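Local coordinates for protein autoinducer 2 sensor kinase/phosphatase LuxQ (PDB 3C38) that binds the complex of autoinducer 2 with LuxP through this periplasmic domain, switching the whole protein from histidine kinase at low cell density to phosphatase at high cell density, at residues Q24-I29 / G219-E224; V134-R139 / G158-D163; L167-R172 / V190-G195. All coordinates share one frame; numbering follows the deposited sequence.

Interaction 1: residues Q24-I29 / G219-E224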
loop_
_atom_site.group_PDB
_atom_site.type_symbol
_atom_site.label_atom_id
_atom_site.label_comp_id
_atom_site.label_asym_id
_atom_site.label_seq_id
_atom_site.Cartn_x
_atom_site.Cartn_y
_atom_site.Cartn_z
ATOM N N GLN A 24 15.095 -15.026 -10.410
ATOM C CA GLN A 24 14.035 -14.920 -11.403
ATOM C C GLN A 24 12.631 -14.782 -10.805
ATOM O O GLN A 24 11.812 -14.015 -11.323
ATOM C CB GLN A 24 14.103 -16.114 -12.361
ATOM C CG GLN A 24 15.417 -16.178 -13.145
ATOM C CD GLN A 24 15.229 -15.969 -14.640
ATOM O OE1 GLN A 24 14.532 -16.741 -15.299
ATOM N NE2 GLN A 24 15.854 -14.926 -15.180
ATOM N N THR A 25 12.338 -15.517 -9.733
ATOM C CA THR A 25 11.020 -15.405 -9.110
ATOM C C THR A 25 11.032 -14.093 -8.335
ATOM O O THR A 25 10.043 -13.366 -8.288
ATOM C CB THR A 25 10.720 -16.559 -8.113
ATOM O OG1 THR A 25 11.339 -16.274 -6.852
ATOM C CG2 THR A 25 11.234 -17.886 -8.647
ATOM N N SER A 26 12.180 -13.809 -7.731
ATOM C CA SER A 26 12.375 -12.596 -6.948
ATOM C C SER A 26 12.111 -11.414 -7.878
ATOM O O SER A 26 11.439 -10.445 -7.514
ATOM C CB SER A 26 13.816 -12.554 -6.427
ATOM O OG SER A 26 13.911 -11.906 -5.173
ATOM N N SER A 27 12.640 -11.521 -9.093
ATOM C CA SER A 27 12.481 -10.486 -10.105
ATOM C C SER A 27 11.006 -10.330 -10.440
ATOM O O SER A 27 10.491 -9.213 -10.535
ATOM C CB SER A 27 13.271 -10.866 -11.366
ATOM O OG SER A 27 13.010 -9.959 -12.426
ATOM N N LEU A 28 10.338 -11.464 -10.620
ATOM C CA LEU A 28 8.925 -11.479 -10.939
ATOM C C LEU A 28 8.096 -10.916 -9.781
ATOM O O LEU A 28 7.195 -10.097 -9.986
ATOM C CB LEU A 28 8.493 -12.913 -11.263
ATOM C CG LEU A 28 6.993 -13.226 -11.360
ATOM C CD1 LEU A 28 6.301 -12.311 -12.382
ATOM C CD2 LEU A 28 6.832 -14.696 -11.753
ATOM N N ILE A 29 8.408 -11.348 -8.564
ATOM C CA ILE A 29 7.681 -10.880 -7.389
ATOM C C ILE A 29 7.725 -9.358 -7.303
ATOM O O ILE A 29 6.702 -8.698 -7.048
ATOM C CB ILE A 29 8.250 -11.525 -6.108
ATOM C CG1 ILE A 29 7.854 -13.010 -6.092
ATOM C CG2 ILE A 29 7.734 -10.802 -4.872
ATOM C CD1 ILE A 29 8.560 -13.856 -5.055
ATOM N N GLY A 219 12.425 -19.068 -0.716
ATOM C CA GLY A 219 13.152 -17.942 -1.264
ATOM C C GLY A 219 12.836 -16.684 -0.476
ATOM O O GLY A 219 11.814 -16.615 0.209
ATOM N N GLN A 220 13.728 -15.700 -0.553
ATOM C CA GLN A 220 13.542 -14.424 0.127
ATOM C C GLN A 220 13.688 -13.297 -0.880
ATOM O O GLN A 220 14.586 -13.321 -1.721
ATOM C CB GLN A 220 14.576 -14.237 1.237
ATOM C CG GLN A 220 14.205 -14.888 2.541
ATOM C CD GLN A 220 15.236 -14.650 3.630
ATOM O OE1 GLN A 220 15.523 -13.506 3.995
ATOM N NE2 GLN A 220 15.796 -15.734 4.159
ATOM N N THR A 221 12.795 -12.316 -0.802
ATOM C CA THR A 221 12.845 -11.179 -1.709
ATOM C C THR A 221 12.545 -9.890 -0.971
ATOM O O THR A 221 11.430 -9.693 -0.485
ATOM C CB THR A 221 11.821 -11.294 -2.858
ATOM O OG1 THR A 221 12.123 -12.436 -3.664
ATOM C CG2 THR A 221 11.877 -10.046 -3.737
ATOM N N PHE A 222 13.543 -9.019 -0.869
ATOM C CA PHE A 222 13.324 -7.746 -0.211
ATOM C C PHE A 222 12.854 -6.792 -1.292
ATOM O O PHE A 222 13.543 -6.563 -2.283
ATOM C CB PHE A 222 14.603 -7.266 0.471
ATOM C CG PHE A 222 14.886 -7.976 1.764
ATOM C CD1 PHE A 222 15.445 -9.251 1.767
ATOM C CD2 PHE A 222 14.529 -7.396 2.981
ATOM C CE1 PHE A 222 15.646 -9.948 2.976
ATOM C CE2 PHE A 222 14.723 -8.075 4.190
ATOM C CZ PHE A 222 15.283 -9.355 4.188
ATOM N N LEU A 223 11.646 -6.276 -1.109
ATOM C CA LEU A 223 11.026 -5.375 -2.072
ATOM C C LEU A 223 11.627 -3.974 -2.136
ATOM O O LEU A 223 11.944 -3.358 -1.112
ATOM C CB LEU A 223 9.519 -5.242 -1.772
ATOM C CG LEU A 223 8.697 -6.540 -1.767
ATOM C CD1 LEU A 223 7.256 -6.256 -1.352
ATOM C CD2 LEU A 223 8.761 -7.177 -3.151
ATOM N N GLU A 224 11.775 -3.472 -3.354
ATOM C CA GLU A 224 12.265 -2.113 -3.537
ATOM C C GLU A 224 11.019 -1.253 -3.755
ATOM O O GLU A 224 10.044 -1.697 -4.363
ATOM C CB GLU A 224 13.167 -2.003 -4.769
ATOM C CG GLU A 224 14.406 -2.867 -4.729
ATOM C CD GLU A 224 15.382 -2.530 -5.845
ATOM O OE1 GLU A 224 14.931 -2.201 -6.967
ATOM O OE2 GLU A 224 16.603 -2.608 -5.600
#
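S26 on the long N-terminal helix faces T221 on an outer strand, and these two hydroxyl side chains are the middle of the contact. The helix and strand segments run in broadly the same direction, their axes inclined by 37° and 8.5 Å apart at closest approach, and the nearest alpha carbons are those of S26 and T221.

The side chain of T221 can be followed outward from the strand. Its CB lies 3.2 Å from S26 OG. From there it forks: OG1 is anti to the carbonyl carbon (chi1 -63°) and reaches S26 OG, while CG2, anti to the backbone N, points to that same OG and lies 3.8 Å from the carbonyl S26 O. The OG-OG1 pair of S26 and T221 fits a hydrogen bond in which either could be the donor, but the modelled 2.4 Å is too short to trust in detail. The 3.1 Å between T221 CG2 and S26 OG is likewise tight, and the crowding round this hydroxyl is doubtful. S26 has a chi1 of -148°, away from the staggered positions, which adds to the doubt about where OG really sits.

One turn on, I29 places CD1 beside T221 OG1 and makes an apolar contact with L223, I29 CG2 to L223 CD2 at 4.1 Å, the two side chains meeting at about a right angle.

Strand 216-225 is an outermost strand of the four-stranded antiparallel sheet, hydrogen-bonded by its backbone to strand 228-239. L223 also touches V234 there and Q30 and F33 of helix 22-47, while Q30 OE1 accepts from the backbone N of E224, so the helix lies against this sheet over more than one turn.

Interaction 2: residues V134-R139 / G158-D163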
loop_
_atom_site.group_PDB
_atom_site.type_symbol
_atom_site.label_atom_id
_atom_site.label_comp_id
_atom_site.label_asym_id
_atom_site.label_seq_id
_atom_site.Cartn_x
_atom_site.Cartn_y
_atom_site.Cartn_z
ATOM N N VAL A 134 1.379 -0.374 12.169
ATOM C CA VAL A 134 0.861 -0.635 10.838
ATOM C C VAL A 134 1.815 -0.103 9.764
ATOM O O VAL A 134 2.243 1.055 9.822
ATOM C CB VAL A 134 -0.519 0.039 10.672
ATOM C CG1 VAL A 134 -0.931 0.051 9.220
ATOM C CG2 VAL A 134 -1.549 -0.699 11.517
ATOM N N HIS A 135 2.158 -0.953 8.799
ATOM C CA HIS A 135 3.043 -0.566 7.698
ATOM C C HIS A 135 2.197 -0.104 6.498
ATOM O O HIS A 135 1.278 -0.798 6.052
ATOM C CB HIS A 135 3.954 -1.739 7.342
ATOM C CG HIS A 135 4.928 -2.078 8.426
ATOM N ND1 HIS A 135 6.206 -1.560 8.469
ATOM C CD2 HIS A 135 4.780 -2.801 9.564
ATOM C CE1 HIS A 135 6.801 -1.948 9.584
ATOM N NE2 HIS A 135 5.955 -2.703 10.267
ATOM N N ILE A 136 2.512 1.082 5.986
ATOM C CA ILE A 136 1.746 1.676 4.901
ATOM C C ILE A 136 2.599 2.234 3.782
ATOM O O ILE A 136 3.646 2.820 4.031
ATOM C CB ILE A 136 0.906 2.844 5.428
ATOM C CG1 ILE A 136 0.181 2.422 6.700
ATOM C CG2 ILE A 136 -0.068 3.319 4.358
ATOM C CD1 ILE A 136 -0.557 3.565 7.384
ATOM N N LEU A 137 2.150 2.037 2.544
ATOM C CA LEU A 137 2.839 2.589 1.380
ATOM C C LEU A 137 1.979 3.805 1.038
ATOM O O LEU A 137 0.783 3.677 0.763
ATOM C CB LEU A 137 2.843 1.600 0.219
ATOM C CG LEU A 137 3.780 0.400 0.382
ATOM C CD1 LEU A 137 3.482 -0.652 -0.686
ATOM C CD2 LEU A 137 5.226 0.879 0.280
ATOM N N MET A 138 2.571 4.992 1.105
ATOM C CA MET A 138 1.818 6.193 0.818
ATOM C C MET A 138 2.422 7.007 -0.297
ATOM O O MET A 138 3.623 6.934 -0.559
ATOM C CB MET A 138 1.701 7.066 2.060
ATOM C CG MET A 138 0.663 6.596 3.039
ATOM S SD MET A 138 0.290 7.904 4.182
ATOM C CE MET A 138 -0.512 9.057 3.127
ATOM N N ARG A 139 1.573 7.790 -0.948
ATOM C CA ARG A 139 2.010 8.636 -2.044
ATOM C C ARG A 139 1.150 9.892 -2.090
ATOM O O ARG A 139 -0.059 9.845 -1.857
ATOM C CB ARG A 139 1.930 7.865 -3.363
ATOM C CG ARG A 139 2.561 8.578 -4.545
ATOM C CD ARG A 139 2.677 7.633 -5.723
ATOM N NE ARG A 139 3.247 8.293 -6.894
ATOM C CZ ARG A 139 2.570 9.126 -7.677
ATOM N NH1 ARG A 139 1.296 9.394 -7.415
ATOM N NH2 ARG A 139 3.172 9.685 -8.718
ATOM N N GLY A 158 -3.024 5.589 0.406
ATOM C CA GLY A 158 -2.174 4.618 1.063
ATOM C C GLY A 158 -2.670 3.196 0.920
ATOM O O GLY A 158 -3.868 2.967 0.702
ATOM N N ILE A 159 -1.730 2.257 1.020
ATOM C CA ILE A 159 -1.999 0.825 0.970
ATOM C C ILE A 159 -1.504 0.271 2.294
ATOM O O ILE A 159 -0.323 0.405 2.611
ATOM C CB ILE A 159 -1.186 0.106 -0.110
ATOM C CG1 ILE A 159 -1.534 0.636 -1.489
ATOM C CG2 ILE A 159 -1.488 -1.373 -0.082
ATOM C CD1 ILE A 159 -0.582 0.106 -2.561
ATOM N N VAL A 160 -2.391 -0.344 3.071
ATOM C CA VAL A 160 -1.980 -0.921 4.346
ATOM C C VAL A 160 -1.520 -2.351 4.098
ATOM O O VAL A 160 -2.278 -3.175 3.580
ATOM C CB VAL A 160 -3.137 -0.942 5.370
ATOM C CG1 VAL A 160 -2.674 -1.664 6.651
ATOM C CG2 VAL A 160 -3.584 0.480 5.685
ATOM N N LEU A 161 -0.276 -2.640 4.469
ATOM C CA LEU A 161 0.292 -3.967 4.265
ATOM C C LEU A 161 -0.185 -5.024 5.268
ATOM O O LEU A 161 -0.415 -6.175 4.892
ATOM C CB LEU A 161 1.819 -3.882 4.278
ATOM C CG LEU A 161 2.359 -2.924 3.208
ATOM C CD1 LEU A 161 3.866 -2.854 3.286
ATOM C CD2 LEU A 161 1.926 -3.389 1.811
ATOM N N ASN A 162 -0.331 -4.636 6.531
ATOM C CA ASN A 162 -0.778 -5.570 7.563
ATOM C C ASN A 162 -2.089 -6.212 7.148
ATOM O O ASN A 162 -3.046 -5.516 6.805
ATOM C CB ASN A 162 -0.983 -4.843 8.906
ATOM C CG ASN A 162 0.288 -4.160 9.391
ATOM O OD1 ASN A 162 0.885 -3.343 8.675
ATOM N ND2 ASN A 162 0.717 -4.502 10.598
ATOM N N ASP A 163 -2.118 -7.539 7.178
ATOM C CA ASP A 163 -3.313 -8.293 6.832
ATOM C C ASP A 163 -3.888 -8.023 5.449
ATOM O O ASP A 163 -5.046 -8.358 5.187
ATOM C CB ASP A 163 -4.399 -8.036 7.874
ATOM C CG ASP A 163 -4.003 -8.524 9.247
ATOM O OD1 ASP A 163 -4.347 -7.839 10.222
ATOM O OD2 ASP A 163 -3.352 -9.592 9.344
#
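I136 and V160 form a non-hydrogen-bonded pair, L137 and I159 a hydrogen-bonded one, and M138 and G158 another non-hydrogen-bonded one, in an antiparallel hairpin whose strand axes run at 163° to each other. L137 N and I159 O, and I159 N and L137 O, are joined by two backbone bonds, and G158 CA comes 3.1 Å from L137 O in a CA-H...O contact.

Beyond V160 the second strand ends, yet the pairing is carried on by other means. L161 N still gives a straight bond of 2.9 Å to H135 O. The next place is taken by a side chain: N162 OD1 accepts from H135 N at 2.7 Å, the donor lying somewhat off the amide carbonyl plane. With CG anti to its own carbonyl carbon (chi1 -59°), the asparagine turns its amide back toward the first strand, where ND2 donates to S133 O. The amide is thereby gripped at both ends by backbone. It lies nearly coplanar with the H135 imidazole, the planes 13° apart, and OD1 sits at the ring's edge. The polar end of H135 looks elsewhere, ND1 bonding to Y231 OH.

The aliphatic groups split between the faces. V134 CG1 meets V160 CG1 closely, at 3.5 Å, whereas on the L137-I159 face L137 CD1 lies 4.0 Å from L161 CD2, the two leucines crossing at about a right angle.

In this periplasmic sensor domain, of the Cache clan, the hairpin lies inside the five-stranded antiparallel sheet, with strand 123-127 beside 134-143 and strand 83-88 beside 153-160. L137 and I159 pack on F33, L37 and L40 of helix 22-47, while R139 bridges to D45, and L189 of strand 187-191 meets H135, L161 and N162.

Interaction 3: residues L167-R172 / V190-G195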
loop_
_atom_site.group_PDB
_atom_site.type_symbol
_atom_site.label_atom_id
_atom_site.label_comp_id
_atom_site.label_asym_id
_atom_site.label_seq_id
_atom_site.Cartn_x
_atom_site.Cartn_y
_atom_site.Cartn_z
ATOM N N LEU A 167 -3.550 -8.162 -1.632
ATOM C CA LEU A 167 -2.292 -7.764 -2.248
ATOM C C LEU A 167 -1.324 -8.941 -2.410
ATOM O O LEU A 167 -0.778 -9.174 -3.492
ATOM C CB LEU A 167 -1.609 -6.681 -1.412
ATOM C CG LEU A 167 -0.183 -6.391 -1.890
ATOM C CD1 LEU A 167 -0.258 -5.775 -3.275
ATOM C CD2 LEU A 167 0.537 -5.464 -0.936
ATOM N N LEU A 168 -1.119 -9.677 -1.322
ATOM C CA LEU A 168 -0.195 -10.805 -1.309
ATOM C C LEU A 168 -0.640 -11.965 -2.191
ATOM O O LEU A 168 0.176 -12.589 -2.862
ATOM C CB LEU A 168 -0.028 -11.321 0.117
ATOM C CG LEU A 168 1.387 -11.595 0.612
ATOM C CD1 LEU A 168 1.356 -12.763 1.612
ATOM C CD2 LEU A 168 2.301 -11.889 -0.562
ATOM N N GLU A 169 -1.931 -12.270 -2.147
ATOM C CA GLU A 169 -2.500 -13.358 -2.933
ATOM C C GLU A 169 -2.369 -13.042 -4.421
ATOM O O GLU A 169 -2.095 -13.918 -5.241
ATOM C CB GLU A 169 -3.974 -13.556 -2.554
ATOM C CG GLU A 169 -4.764 -14.411 -3.538
ATOM C CD GLU A 169 -4.255 -15.840 -3.611
ATOM O OE1 GLU A 169 -4.651 -16.547 -4.563
ATOM O OE2 GLU A 169 -3.469 -16.250 -2.720
ATOM N N ASN A 170 -2.565 -11.777 -4.762
ATOM C CA ASN A 170 -2.450 -11.332 -6.140
ATOM C C ASN A 170 -1.013 -11.548 -6.638
ATOM O O ASN A 170 -0.789 -11.871 -7.810
ATOM C CB ASN A 170 -2.835 -9.863 -6.210
ATOM C CG ASN A 170 -2.453 -9.228 -7.514
ATOM O OD1 ASN A 170 -3.135 -9.409 -8.534
ATOM N ND2 ASN A 170 -1.345 -8.483 -7.505
ATOM N N ILE A 171 -0.032 -11.389 -5.748
ATOM C CA ILE A 171 1.362 -11.603 -6.121
ATOM C C ILE A 171 1.650 -13.108 -6.186
ATOM O O ILE A 171 2.392 -13.576 -7.058
ATOM C CB ILE A 171 2.322 -10.952 -5.108
ATOM C CG1 ILE A 171 2.180 -9.433 -5.157
ATOM C CG2 ILE A 171 3.773 -11.353 -5.406
ATOM C CD1 ILE A 171 3.079 -8.724 -4.167
ATOM N N ARG A 172 1.045 -13.863 -5.270
ATOM C CA ARG A 172 1.232 -15.304 -5.225
ATOM C C ARG A 172 0.730 -15.921 -6.523
ATOM O O ARG A 172 1.440 -16.697 -7.164
ATOM C CB ARG A 172 0.457 -15.933 -4.060
ATOM C CG ARG A 172 0.670 -17.452 -3.938
ATOM C CD ARG A 172 -0.477 -18.164 -3.216
ATOM N NE ARG A 172 -1.729 -18.113 -3.979
ATOM C CZ ARG A 172 -1.895 -18.630 -5.201
ATOM N NH1 ARG A 172 -0.891 -19.253 -5.820
ATOM N NH2 ARG A 172 -3.066 -18.515 -5.817
ATOM N N VAL A 190 1.395 -10.345 6.516
ATOM C CA VAL A 190 0.282 -11.098 5.947
ATOM C C VAL A 190 0.856 -12.359 5.315
ATOM O O VAL A 190 2.024 -12.382 4.913
ATOM C CB VAL A 190 -0.518 -10.262 4.895
ATOM C CG1 VAL A 190 0.349 -9.926 3.700
ATOM C CG2 VAL A 190 -1.764 -11.030 4.466
ATOM N N SER A 191 0.036 -13.404 5.249
ATOM C CA SER A 191 0.444 -14.699 4.713
ATOM C C SER A 191 -0.671 -15.340 3.903
ATOM O O SER A 191 -1.856 -15.080 4.150
ATOM C CB SER A 191 0.809 -15.625 5.878
ATOM O OG SER A 191 0.841 -16.986 5.495
ATOM N N THR A 192 -0.293 -16.175 2.938
ATOM C CA THR A 192 -1.274 -16.868 2.117
ATOM C C THR A 192 -1.478 -18.312 2.590
ATOM O O THR A 192 -2.313 -19.028 2.031
ATOM C CB THR A 192 -0.838 -16.936 0.639
ATOM O OG1 THR A 192 0.398 -17.648 0.546
ATOM C CG2 THR A 192 -0.685 -15.548 0.049
ATOM N N LEU A 193 -0.708 -18.749 3.591
ATOM C CA LEU A 193 -0.833 -20.120 4.102
ATOM C C LEU A 193 -2.247 -20.446 4.596
ATOM O O LEU A 193 -2.858 -19.657 5.329
ATOM C CB LEU A 193 0.174 -20.378 5.226
ATOM C CG LEU A 193 1.600 -20.731 4.764
ATOM C CD1 LEU A 193 2.212 -19.532 4.047
ATOM C CD2 LEU A 193 2.480 -21.112 5.967
ATOM N N LYS A 194 -2.765 -21.604 4.181
ATOM C CA LYS A 194 -4.109 -22.038 4.586
ATOM C C LYS A 194 -4.070 -22.589 6.004
ATOM O O LYS A 194 -5.005 -22.418 6.772
ATOM C CB LYS A 194 -4.642 -23.136 3.660
ATOM C CG LYS A 194 -4.301 -22.971 2.191
ATOM C CD LYS A 194 -4.929 -21.740 1.573
ATOM C CE LYS A 194 -4.453 -21.569 0.123
ATOM N NZ LYS A 194 -2.957 -21.365 0.003
ATOM N N GLY A 195 -2.978 -23.259 6.347
ATOM C CA GLY A 195 -2.854 -23.813 7.681
ATOM C C GLY A 195 -2.775 -25.322 7.649
ATOM O O GLY A 195 -2.427 -25.960 8.641
#
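An ST turn begins where strand 187-191 ends, S191 OG accepting from L193 N at 3.0 Å, and T192 inside this turn joins V190 in meeting L168 of the nearby helix. The L168 side chain is the apolar bridge: its CG lies 3.7 Å from V190 CG1, the two side chains sliding past each other in opposite directions, and its CD1 reaches V190 O at 3.4 Å and T192 CG2 at 3.8 Å. The meeting is by van der Waals packing throughout.

Next to L168, E169 forms a salt bridge with R172, one turn further along the helix. R172 grips the carboxylate side-on, NE to OE2 and NH2 to OE1, each 2.8 Å; a bend at chi3 (66°) folds the guanidinium back toward E169. The aliphatic part of R172 lies against the turn, with CD 3.9 Å from T192 OG1. That hydroxyl has its own partners, L180 N and N179 OD1, which probably help to fix the threonine's rotation.

Helix 165-174 covers edge strand 187-191 of the four-stranded sheet and the neighbouring strand 179-184, where L180 receives L168, I171 and R172, and it also touches helix 22-47, through I171 on I29 and L167 on R36.

How the interactions relate
Helix 22-47 supplies a segment of interaction 1 and is touched by side chains of interactions 2 and 3. Interaction 2 lies within the five-stranded sheet near the centre of the chain, whereas interactions 1 and 3 reach the four-stranded one. Interactions 2 and 3 are both nested within the loop closed by 24-29 and 219-224, and 2 precedes 3 along the chain. Interactions 1 and 3, with centres 15 Å apart, touch through I29 CG2 and I171 CG2 at 4.0 Å. Interactions 2 and 3 touch through L161 CD2 and L167 CD2 at 3.7 Å, at the passage from hairpin to helix 165-174. Interactions 1 and 2 remain about 7 Å apart at their nearest atoms. Helix 165-174 therefore connects all three.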